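Local coordinates for protein DOA1 (Saccharomyces cerevisiae, PDB 3ODT) that probably binds ubiquitin through its WD40 beta-propeller domain and takes part in regulating the turnover of F-box proteins, at residues V25-S30 and E72-G77; R246-W251 and I280-S285; K165-W170 and F198-N203. All blocks are in the same frame, centred on the assembly; numbering follows the deposited sequence.

Contact 1 of 3, residues V25-S30 and E72-G77; sequences VAVDDS and ELLLFG
Val-25, near the end of the innermost strand of its blade, sends its CG1 methyl across to Leu-74 of the next blade, where it meets CD2 at 4.2 Å. Its chi1 of 64° puts that methyl between the backbone N and carbonyl carbon, in reach of Leu-74. Ala-26 serves the other side of the blade, its backbone N bonded to the carboxylate of Asp-273. At Val-27 the chain turns a corner, and its CG2 comes to 3.9 Å from the same Leu-74 CD2, the two side chains crossing at about a right angle. One methyl of Leu-74 thus takes a methyl from each valine, while the Leu-74 CB itself points past them. Val-27 and Asp-28 form a classic beta bulge. From the bulge, Asp-28 OD1 closes an Asx turn on the backbone N of Ser-30 (2.7 Å), and Ser-30 OG bonds to the same oxygen at 2.8 Å, one donor on its anti side and the other on its syn side. Val-65 and Tyr-67 of strand 62-68 also pack on the two valines. No hydrogen bond joins residues 25-30 to 72-77: the segments meet through three methyls, a small apolar contact dependent on shape rather than on polar pairing.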
loop_
_atom_site.group_PDB
_atom_site.type_symbol
_atom_site.label_atom_id
_atom_site.label_comp_id
_atom_site.label_asym_id
_atom_site.label_seq_id
_atom_site.Cartn_x
_atom_site.Cartn_y
_atom_site.Cartn_z
ATOM N N VAL A 25 -2.519 -4.283 -5.716
ATOM C CA VAL A 25 -3.137 -3.067 -6.192
ATOM C C VAL A 25 -4.316 -3.404 -7.096
ATOM O O VAL A 25 -4.251 -4.333 -7.913
ATOM C CB VAL A 25 -2.087 -2.134 -6.907
ATOM C CG1 VAL A 25 -1.510 -2.775 -8.179
ATOM C CG2 VAL A 25 -2.666 -0.771 -7.216
ATOM N N ALA A 26 -5.389 -2.625 -6.975
ATOM C CA ALA A 26 -6.484 -2.658 -7.908
ATOM C C ALA A 26 -6.096 -1.919 -9.189
ATOM O O ALA A 26 -5.552 -0.795 -9.159
ATOM C CB ALA A 26 -7.698 -1.992 -7.300
ATOM N N VAL A 27 -6.373 -2.542 -10.314
ATOM C CA VAL A 27 -6.188 -1.886 -11.588
ATOM C C VAL A 27 -7.563 -1.398 -12.046
ATOM O O VAL A 27 -7.756 -0.221 -12.368
ATOM C CB VAL A 27 -5.560 -2.838 -12.587
ATOM C CG1 VAL A 27 -5.625 -2.263 -13.991
ATOM C CG2 VAL A 27 -4.113 -3.131 -12.170
ATOM N N ASP A 28 -8.512 -2.322 -12.115
ATOM C CA ASP A 28 -9.923 -1.971 -12.256
ATOM C C ASP A 28 -10.761 -3.075 -11.619
ATOM O O ASP A 28 -10.195 -3.985 -11.010
ATOM C CB ASP A 28 -10.311 -1.659 -13.699
ATOM C CG ASP A 28 -10.146 -2.835 -14.643
ATOM O OD1 ASP A 28 -10.462 -3.984 -14.294
ATOM O OD2 ASP A 28 -9.728 -2.593 -15.795
ATOM N N ASP A 29 -12.084 -3.027 -11.739
ATOM C CA ASP A 29 -12.908 -4.021 -11.073
ATOM C C ASP A 29 -12.715 -5.446 -11.622
ATOM O O ASP A 29 -13.189 -6.411 -11.030
ATOM C CB ASP A 29 -14.369 -3.662 -11.193
ATOM C CG ASP A 29 -14.739 -2.425 -10.430
ATOM O OD1 ASP A 29 -13.970 -1.907 -9.584
ATOM O OD2 ASP A 29 -15.849 -1.930 -10.703
ATOM N N SER A 30 -12.035 -5.573 -12.754
ATOM C CA SER A 30 -11.760 -6.879 -13.346
ATOM C C SER A 30 -10.265 -7.225 -13.408
ATOM O O SER A 30 -9.886 -8.227 -14.014
ATOM C CB SER A 30 -12.347 -6.997 -14.760
ATOM O OG SER A 30 -11.669 -6.144 -15.690
ATOM N N GLU A 72 -0.956 3.346 -18.029
ATOM C CA GLU A 72 -1.383 1.950 -17.833
ATOM C C GLU A 72 -0.170 1.074 -17.611
ATOM O O GLU A 72 0.010 0.033 -18.257
ATOM C CB GLU A 72 -2.252 1.482 -19.011
ATOM C CG GLU A 72 -3.434 2.430 -19.206
ATOM C CD GLU A 72 -4.550 1.884 -20.076
ATOM O OE1 GLU A 72 -4.626 0.661 -20.301
ATOM O OE2 GLU A 72 -5.390 2.679 -20.501
ATOM N N LEU A 73 0.635 1.490 -16.635
ATOM C CA LEU A 73 1.805 0.766 -16.213
ATOM C C LEU A 73 1.680 0.331 -14.780
ATOM O O LEU A 73 1.300 1.116 -13.909
ATOM C CB LEU A 73 3.063 1.603 -16.303
ATOM C CG LEU A 73 3.482 1.999 -17.712
ATOM C CD1 LEU A 73 4.643 2.979 -17.624
ATOM C CD2 LEU A 73 3.843 0.784 -18.535
ATOM N N LEU A 74 2.024 -0.925 -14.559
ATOM C CA LEU A 74 2.264 -1.412 -13.217
ATOM C C LEU A 74 3.689 -1.039 -12.817
ATOM O O LEU A 74 4.648 -1.433 -13.493
ATOM C CB LEU A 74 2.100 -2.925 -13.155
ATOM C CG LEU A 74 0.662 -3.405 -13.313
ATOM C CD1 LEU A 74 0.662 -4.883 -13.529
ATOM C CD2 LEU A 74 -0.210 -3.033 -12.123
ATOM N N LEU A 75 3.815 -0.291 -11.731
ATOM C CA LEU A 75 5.123 0.122 -11.215
ATOM C C LEU A 75 5.458 -0.730 -9.992
ATOM O O LEU A 75 4.594 -0.986 -9.156
ATOM C CB LEU A 75 5.134 1.603 -10.833
ATOM C CG LEU A 75 4.654 2.596 -11.876
ATOM C CD1 LEU A 75 4.783 3.989 -11.334
ATOM C CD2 LEU A 75 5.452 2.445 -13.100
ATOM N N PHE A 76 6.704 -1.159 -9.862
ATOM C CA PHE A 76 7.033 -2.099 -8.810
ATOM C C PHE A 76 8.498 -1.928 -8.396
ATOM O O PHE A 76 9.356 -1.511 -9.189
ATOM C CB PHE A 76 6.742 -3.539 -9.267
ATOM C CG PHE A 76 7.338 -3.886 -10.588
ATOM C CD1 PHE A 76 6.662 -3.621 -11.767
ATOM C CD2 PHE A 76 8.585 -4.476 -10.668
ATOM C CE1 PHE A 76 7.218 -3.906 -12.977
ATOM C CE2 PHE A 76 9.122 -4.804 -11.911
ATOM C CZ PHE A 76 8.429 -4.519 -13.050
ATOM N N GLY A 77 8.781 -2.243 -7.152
ATOM C CA GLY A 77 10.129 -2.125 -6.649
ATOM C C GLY A 77 10.361 -3.039 -5.461
ATOM O O GLY A 77 9.440 -3.662 -4.922
#

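Contact 2 of 3, residues R246-W251 and I280-S285; sequences RTVRIW and IIVGSS
Val-248 and Val-282 meet tip to tip between two neighbouring four-stranded sheets, and two residues further on in one strand and two back in the other, Ile-250 and Ile-280 do the same. In the valine pair Val-248 CG2 fits against both methyls of its partner, 3.8 Å from Val-282 CG1 and 4.0 Å from Val-282 CG2. The isoleucine pair is looser: Ile-280 stretches its chain out (chi2 169°), so that its CD1 ends 4.1 Å from Ile-250 CG1. All four residues are buried, and Ile-269 touches both valines while Val-240 lies against Val-248 and Ile-280.

No hydrogen bond crosses between the segments. On the far face of strand 247-251 Arg-249 NE donates to Thr-247 OG1 at 2.8 Å, nearly straight (163°) and close to the guanidinium plane. Asp-245 joins this arrangement, forming a salt bridge with Arg-249 NH2 and a hydrogen bond with Thr-247 OG1, so one aspartate ties down both residues and is likely to fix the rotation of the guanidinium. In the second segment Ser-284 OG bonds to Asp-286, and Ser-285 OG to the backbone N of Ser-268.

The third strand of one blade facing the second strand of the next, with the polar network on Arg-249 turned away, is the layered packing of a WD40 beta propeller; Ser-285, at the end of this run, belongs to the calcium site with Asp-20 and Asn-287.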
loop_
_atom_site.group_PDB
_atom_site.type_symbol
_atom_site.label_atom_id
_atom_site.label_comp_id
_atom_site.label_asym_id
_atom_site.label_seq_id
_atom_site.Cartn_x
_atom_site.Cartn_y
_atom_site.Cartn_z
ATOM N N ARG A 246 -2.590 -11.787 11.655
ATOM C CA ARG A 246 -3.305 -12.646 10.707
ATOM C C ARG A 246 -4.662 -12.096 10.310
ATOM O O ARG A 246 -5.467 -12.821 9.707
ATOM C CB ARG A 246 -3.446 -14.090 11.220
ATOM C CG ARG A 246 -2.173 -14.644 11.846
ATOM C CD ARG A 246 -2.261 -16.134 12.077
ATOM N NE ARG A 246 -3.172 -16.544 13.146
ATOM C CZ ARG A 246 -4.321 -17.195 12.965
ATOM N NH1 ARG A 246 -4.781 -17.460 11.742
ATOM N NH2 ARG A 246 -5.043 -17.559 14.017
ATOM N N THR A 247 -4.911 -10.834 10.610
ATOM C CA THR A 247 -6.226 -10.276 10.363
ATOM C C THR A 247 -6.227 -9.152 9.314
ATOM O O THR A 247 -5.260 -8.393 9.140
ATOM C CB THR A 247 -6.938 -9.752 11.637
ATOM O OG1 THR A 247 -6.332 -8.545 12.108
ATOM C CG2 THR A 247 -7.004 -10.838 12.733
ATOM N N VAL A 248 -7.378 -9.067 8.652
ATOM C CA VAL A 248 -7.832 -7.900 7.897
ATOM C C VAL A 248 -8.989 -7.339 8.702
ATOM O O VAL A 248 -9.880 -8.092 9.109
ATOM C CB VAL A 248 -8.316 -8.282 6.480
ATOM C CG1 VAL A 248 -8.869 -7.056 5.771
ATOM C CG2 VAL A 248 -7.155 -8.884 5.686
ATOM N N ARG A 249 -8.991 -6.039 8.942
ATOM C CA ARG A 249 -10.020 -5.446 9.773
ATOM C C ARG A 249 -10.671 -4.293 9.055
ATOM O O ARG A 249 -10.007 -3.560 8.317
ATOM C CB ARG A 249 -9.471 -5.019 11.124
ATOM C CG ARG A 249 -8.934 -6.192 11.894
ATOM C CD ARG A 249 -8.427 -5.801 13.259
ATOM N NE ARG A 249 -7.782 -6.931 13.937
ATOM C CZ ARG A 249 -7.997 -7.307 15.183
ATOM N NH1 ARG A 249 -8.919 -6.723 15.931
ATOM N NH2 ARG A 249 -7.293 -8.327 15.661
ATOM N N ILE A 250 -11.960 -4.108 9.299
ATOM C CA ILE A 250 -12.695 -3.017 8.687
ATOM C C ILE A 250 -13.244 -2.161 9.810
ATOM O O ILE A 250 -13.849 -2.700 10.734
ATOM C CB ILE A 250 -13.844 -3.539 7.789
ATOM C CG1 ILE A 250 -13.269 -4.345 6.615
ATOM C CG2 ILE A 250 -14.663 -2.386 7.216
ATOM C CD1 ILE A 250 -13.464 -5.808 6.738
ATOM N N TRP A 251 -13.023 -0.847 9.739
ATOM C CA TRP A 251 -13.396 0.082 10.818
ATOM C C TRP A 251 -14.248 1.256 10.302
ATOM O O TRP A 251 -14.092 1.739 9.172
ATOM C CB TRP A 251 -12.153 0.718 11.439
ATOM C CG TRP A 251 -11.000 -0.176 11.737
ATOM C CD1 TRP A 251 -10.111 -0.667 10.839
ATOM C CD2 TRP A 251 -10.568 -0.638 13.026
ATOM N NE1 TRP A 251 -9.142 -1.411 11.484
ATOM C CE2 TRP A 251 -9.409 -1.417 12.827
ATOM C CE3 TRP A 251 -11.059 -0.483 14.325
ATOM C CZ2 TRP A 251 -8.722 -2.031 13.881
ATOM C CZ3 TRP A 251 -10.379 -1.108 15.378
ATOM C CH2 TRP A 251 -9.216 -1.861 15.145
ATOM N N ILE A 280 -12.255 -5.948 -1.506
ATOM C CA ILE A 280 -10.969 -5.829 -0.829
ATOM C C ILE A 280 -9.997 -6.880 -1.356
ATOM O O ILE A 280 -10.342 -8.057 -1.430
ATOM C CB ILE A 280 -11.105 -5.961 0.705
ATOM C CG1 ILE A 280 -11.929 -4.795 1.260
ATOM C CG2 ILE A 280 -9.735 -5.978 1.327
ATOM C CD1 ILE A 280 -12.350 -4.968 2.708
ATOM N N ILE A 281 -8.814 -6.433 -1.766
ATOM C CA ILE A 281 -7.741 -7.316 -2.235
ATOM C C ILE A 281 -6.737 -7.452 -1.099
ATOM O O ILE A 281 -6.410 -6.467 -0.432
ATOM C CB ILE A 281 -7.000 -6.719 -3.440
ATOM C CG1 ILE A 281 -7.982 -6.194 -4.485
ATOM C CG2 ILE A 281 -6.056 -7.747 -4.019
ATOM C CD1 ILE A 281 -7.394 -5.173 -5.460
ATOM N N VAL A 282 -6.258 -8.685 -0.881
ATOM C CA VAL A 282 -5.405 -9.013 0.248
ATOM C C VAL A 282 -4.202 -9.849 -0.204
ATOM O O VAL A 282 -4.357 -10.846 -0.904
ATOM C CB VAL A 282 -6.178 -9.837 1.320
ATOM C CG1 VAL A 282 -5.315 -10.065 2.544
ATOM C CG2 VAL A 282 -7.469 -9.149 1.695
ATOM N N GLY A 283 -3.004 -9.416 0.180
ATOM C CA GLY A 283 -1.795 -10.184 -0.057
ATOM C C GLY A 283 -1.218 -10.672 1.265
ATOM O O GLY A 283 -1.019 -9.898 2.188
ATOM N N SER A 284 -0.880 -11.959 1.335
ATOM C CA SER A 284 -0.468 -12.568 2.588
ATOM C C SER A 284 0.730 -13.511 2.480
ATOM O O SER A 284 1.220 -13.856 1.377
ATOM C CB SER A 284 -1.658 -13.250 3.264
ATOM O OG SER A 284 -2.356 -14.064 2.364
ATOM N N SER A 285 1.215 -13.930 3.642
ATOM C CA SER A 285 2.422 -14.729 3.718
ATOM C C SER A 285 2.254 -16.190 3.275
ATOM O O SER A 285 3.241 -16.911 3.142
ATOM C CB SER A 285 2.940 -14.724 5.150
ATOM O OG SER A 285 1.981 -15.259 6.031
#

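Contact 3 of 3, residues K165-W170 and F198-N203; sequences KTIKLW and FISCSN
With chi1 at -65°, Ile-167 sets CG1 beside its backbone N and CG2 anti to that N, spreading two branches toward strand 197-202. Phe-198 has its CG between the backbone N and the carbonyl carbon (chi1 71°), which raises the ring from its own strand to meet them. The two side chains approach from opposite directions. CD1 of Ile-167 lies obliquely to the ring, 3.8 Å from Phe-198 CE1, while CG2 reaches Phe-198 CZ at 3.9 Å. Two neighbouring ring carbons are therefore held by two branches of one residue. The same CD1 also rests on Ser-200, 3.8 Å from its CB, and Ser-200 CB in turn lies at the edge of the Phe-198 ring, in its plane. Ile-167, Phe-198 and Ser-200 are all buried, and no hydrogen bond crosses between the segments. An alanine in place of Ile-167 would lose both CD1 and CG2, and would probably open a gap beside Phe-198 CE1 and CZ and leave Ser-200 CB without the CD1 methyl that rests on it. Other strands complete the surroundings: Phe-179, on the outermost strand of the first blade, meets the Phe-198 ring edge-to-face, and its backbone is hydrogen-bonded to that of Ile-167. On the other blade, strand 187-194 contributes Val-187 against Ile-167 and Leu-190 against Ser-200; the contact joins strand 167-171 of one sheet to strand 197-202 of the next.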
loop_
_atom_site.group_PDB
_atom_site.type_symbol
_atom_site.label_atom_id
_atom_site.label_comp_id
_atom_site.label_asym_id
_atom_site.label_seq_id
_atom_site.Cartn_x
_atom_site.Cartn_y
_atom_site.Cartn_z
ATOM N N LYS A 165 9.996 6.613 14.067
ATOM C CA LYS A 165 8.822 6.851 14.923
ATOM C C LYS A 165 8.118 8.178 14.635
ATOM O O LYS A 165 7.345 8.652 15.437
ATOM C CB LYS A 165 9.154 6.698 16.412
ATOM C CG LYS A 165 9.866 5.405 16.715
ATOM C CD LYS A 165 10.046 5.187 18.208
ATOM C CE LYS A 165 11.063 6.168 18.776
ATOM N NZ LYS A 165 11.300 6.000 20.264
ATOM N N THR A 166 8.401 8.763 13.473
ATOM C CA THR A 166 7.773 10.025 13.097
ATOM C C THR A 166 7.098 9.925 11.737
ATOM O O THR A 166 7.423 9.048 10.911
ATOM C CB THR A 166 8.760 11.211 13.038
ATOM O OG1 THR A 166 9.573 11.094 11.855
ATOM C CG2 THR A 166 9.631 11.323 14.315
ATOM N N ILE A 167 6.165 10.849 11.535
ATOM C CA ILE A 167 5.512 11.133 10.254
ATOM C C ILE A 167 5.972 12.541 9.889
ATOM O O ILE A 167 5.992 13.402 10.762
ATOM C CB ILE A 167 3.978 11.067 10.386
ATOM C CG1 ILE A 167 3.585 9.621 10.725
ATOM C CG2 ILE A 167 3.302 11.487 9.105
ATOM C CD1 ILE A 167 2.545 9.512 11.752
ATOM N N LYS A 168 6.360 12.774 8.635
ATOM C CA LYS A 168 6.762 14.104 8.211
ATOM C C LYS A 168 5.908 14.564 7.056
ATOM O O LYS A 168 5.664 13.781 6.118
ATOM C CB LYS A 168 8.242 14.147 7.827
ATOM C CG LYS A 168 9.175 14.074 9.035
ATOM C CD LYS A 168 10.646 13.896 8.668
ATOM C CE LYS A 168 11.510 13.696 9.934
ATOM N NZ LYS A 168 11.592 14.917 10.758
ATOM N N LEU A 169 5.481 15.821 7.115
ATOM C CA LEU A 169 4.832 16.515 6.022
ATOM C C LEU A 169 5.856 17.413 5.334
ATOM O O LEU A 169 6.630 18.113 5.998
ATOM C CB LEU A 169 3.692 17.355 6.574
ATOM C CG LEU A 169 2.994 18.311 5.611
ATOM C CD1 LEU A 169 2.241 17.551 4.531
ATOM C CD2 LEU A 169 2.032 19.233 6.365
ATOM N N TRP A 170 5.903 17.344 4.012
ATOM C CA TRP A 170 6.910 17.995 3.184
ATOM C C TRP A 170 6.226 18.932 2.229
ATOM O O TRP A 170 5.094 18.685 1.814
ATOM C CB TRP A 170 7.611 16.932 2.331
ATOM C CG TRP A 170 8.233 15.825 3.077
ATOM C CD1 TRP A 170 7.588 14.783 3.681
ATOM C CD2 TRP A 170 9.631 15.625 3.307
ATOM N NE1 TRP A 170 8.505 13.957 4.280
ATOM C CE2 TRP A 170 9.765 14.448 4.067
ATOM C CE3 TRP A 170 10.790 16.320 2.924
ATOM C CZ2 TRP A 170 10.993 13.938 4.445
ATOM C CZ3 TRP A 170 12.016 15.813 3.315
ATOM C CH2 TRP A 170 12.110 14.618 4.053
ATOM N N PHE A 198 -4.966 12.780 8.047
ATOM C CA PHE A 198 -4.425 11.508 7.613
ATOM C C PHE A 198 -4.660 10.437 8.657
ATOM O O PHE A 198 -4.955 10.739 9.811
ATOM C CB PHE A 198 -2.927 11.645 7.235
ATOM C CG PHE A 198 -1.992 11.869 8.402
ATOM C CD1 PHE A 198 -1.524 10.795 9.163
ATOM C CD2 PHE A 198 -1.547 13.145 8.716
ATOM C CE1 PHE A 198 -0.637 11.009 10.235
ATOM C CE2 PHE A 198 -0.673 13.362 9.806
ATOM C CZ PHE A 198 -0.207 12.304 10.548
ATOM N N ILE A 199 -4.564 9.168 8.231
ATOM C CA ILE A 199 -4.486 8.058 9.162
ATOM C C ILE A 199 -3.121 7.421 9.041
ATOM O O ILE A 199 -2.544 7.361 7.956
ATOM C CB ILE A 199 -5.609 7.032 8.990
ATOM C CG1 ILE A 199 -5.625 6.489 7.578
ATOM C CG2 ILE A 199 -6.953 7.709 9.249
ATOM C CD1 ILE A 199 -6.492 5.216 7.454
ATOM N N SER A 200 -2.582 6.950 10.157
ATOM C CA SER A 200 -1.311 6.252 10.158
ATOM C C SER A 200 -1.486 4.961 10.949
ATOM O O SER A 200 -2.389 4.843 11.781
ATOM C CB SER A 200 -0.230 7.093 10.827
ATOM O OG SER A 200 -0.650 7.491 12.114
ATOM N N CYS A 201 -0.618 3.999 10.686
ATOM C CA CYS A 201 -0.566 2.777 11.468
ATOM C C CYS A 201 0.871 2.400 11.749
ATOM O O CYS A 201 1.811 2.897 11.085
ATOM C CB CYS A 201 -1.298 1.625 10.755
ATOM S SG CYS A 201 -0.490 1.021 9.266
ATOM N N SER A 202 1.045 1.509 12.722
ATOM C CA SER A 202 2.341 1.323 13.314
ATOM C C SER A 202 2.591 -0.084 13.862
ATOM O O SER A 202 1.663 -0.879 14.070
ATOM C CB SER A 202 2.456 2.384 14.423
ATOM O OG SER A 202 3.532 2.201 15.328
ATOM N N ASN A 203 3.861 -0.384 14.114
ATOM C CA ASN A 203 4.214 -1.598 14.833
ATOM C C ASN A 203 3.644 -1.620 16.256
ATOM O O ASN A 203 3.618 -2.664 16.871
ATOM C CB ASN A 203 5.731 -1.732 14.943
ATOM C CG ASN A 203 6.392 -2.216 13.651
ATOM O OD1 ASN A 203 5.754 -2.328 12.590
ATOM N ND2 ASN A 203 7.685 -2.507 13.746
#

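How the contacts relate
All three contacts are apolar seams between successive blades of one propeller, at different points round the ring. Contacts 1 and 2 have centres 18 Å apart and touch directly: Ile-281 CD1, on the face of strand 280-284 turned from contact 2, packs 3.6 Å from Ala-26 N, so the blade of residues 280-285 is sandwiched between its two neighbours. Contact 3 stands apart, its centre 20 Å from that of contact 2 and 25 Å from that of contact 1, on the opposite side of the chain's centre from the latter. Of these segments only 280-285 supplies a calcium ligand, Ser-285.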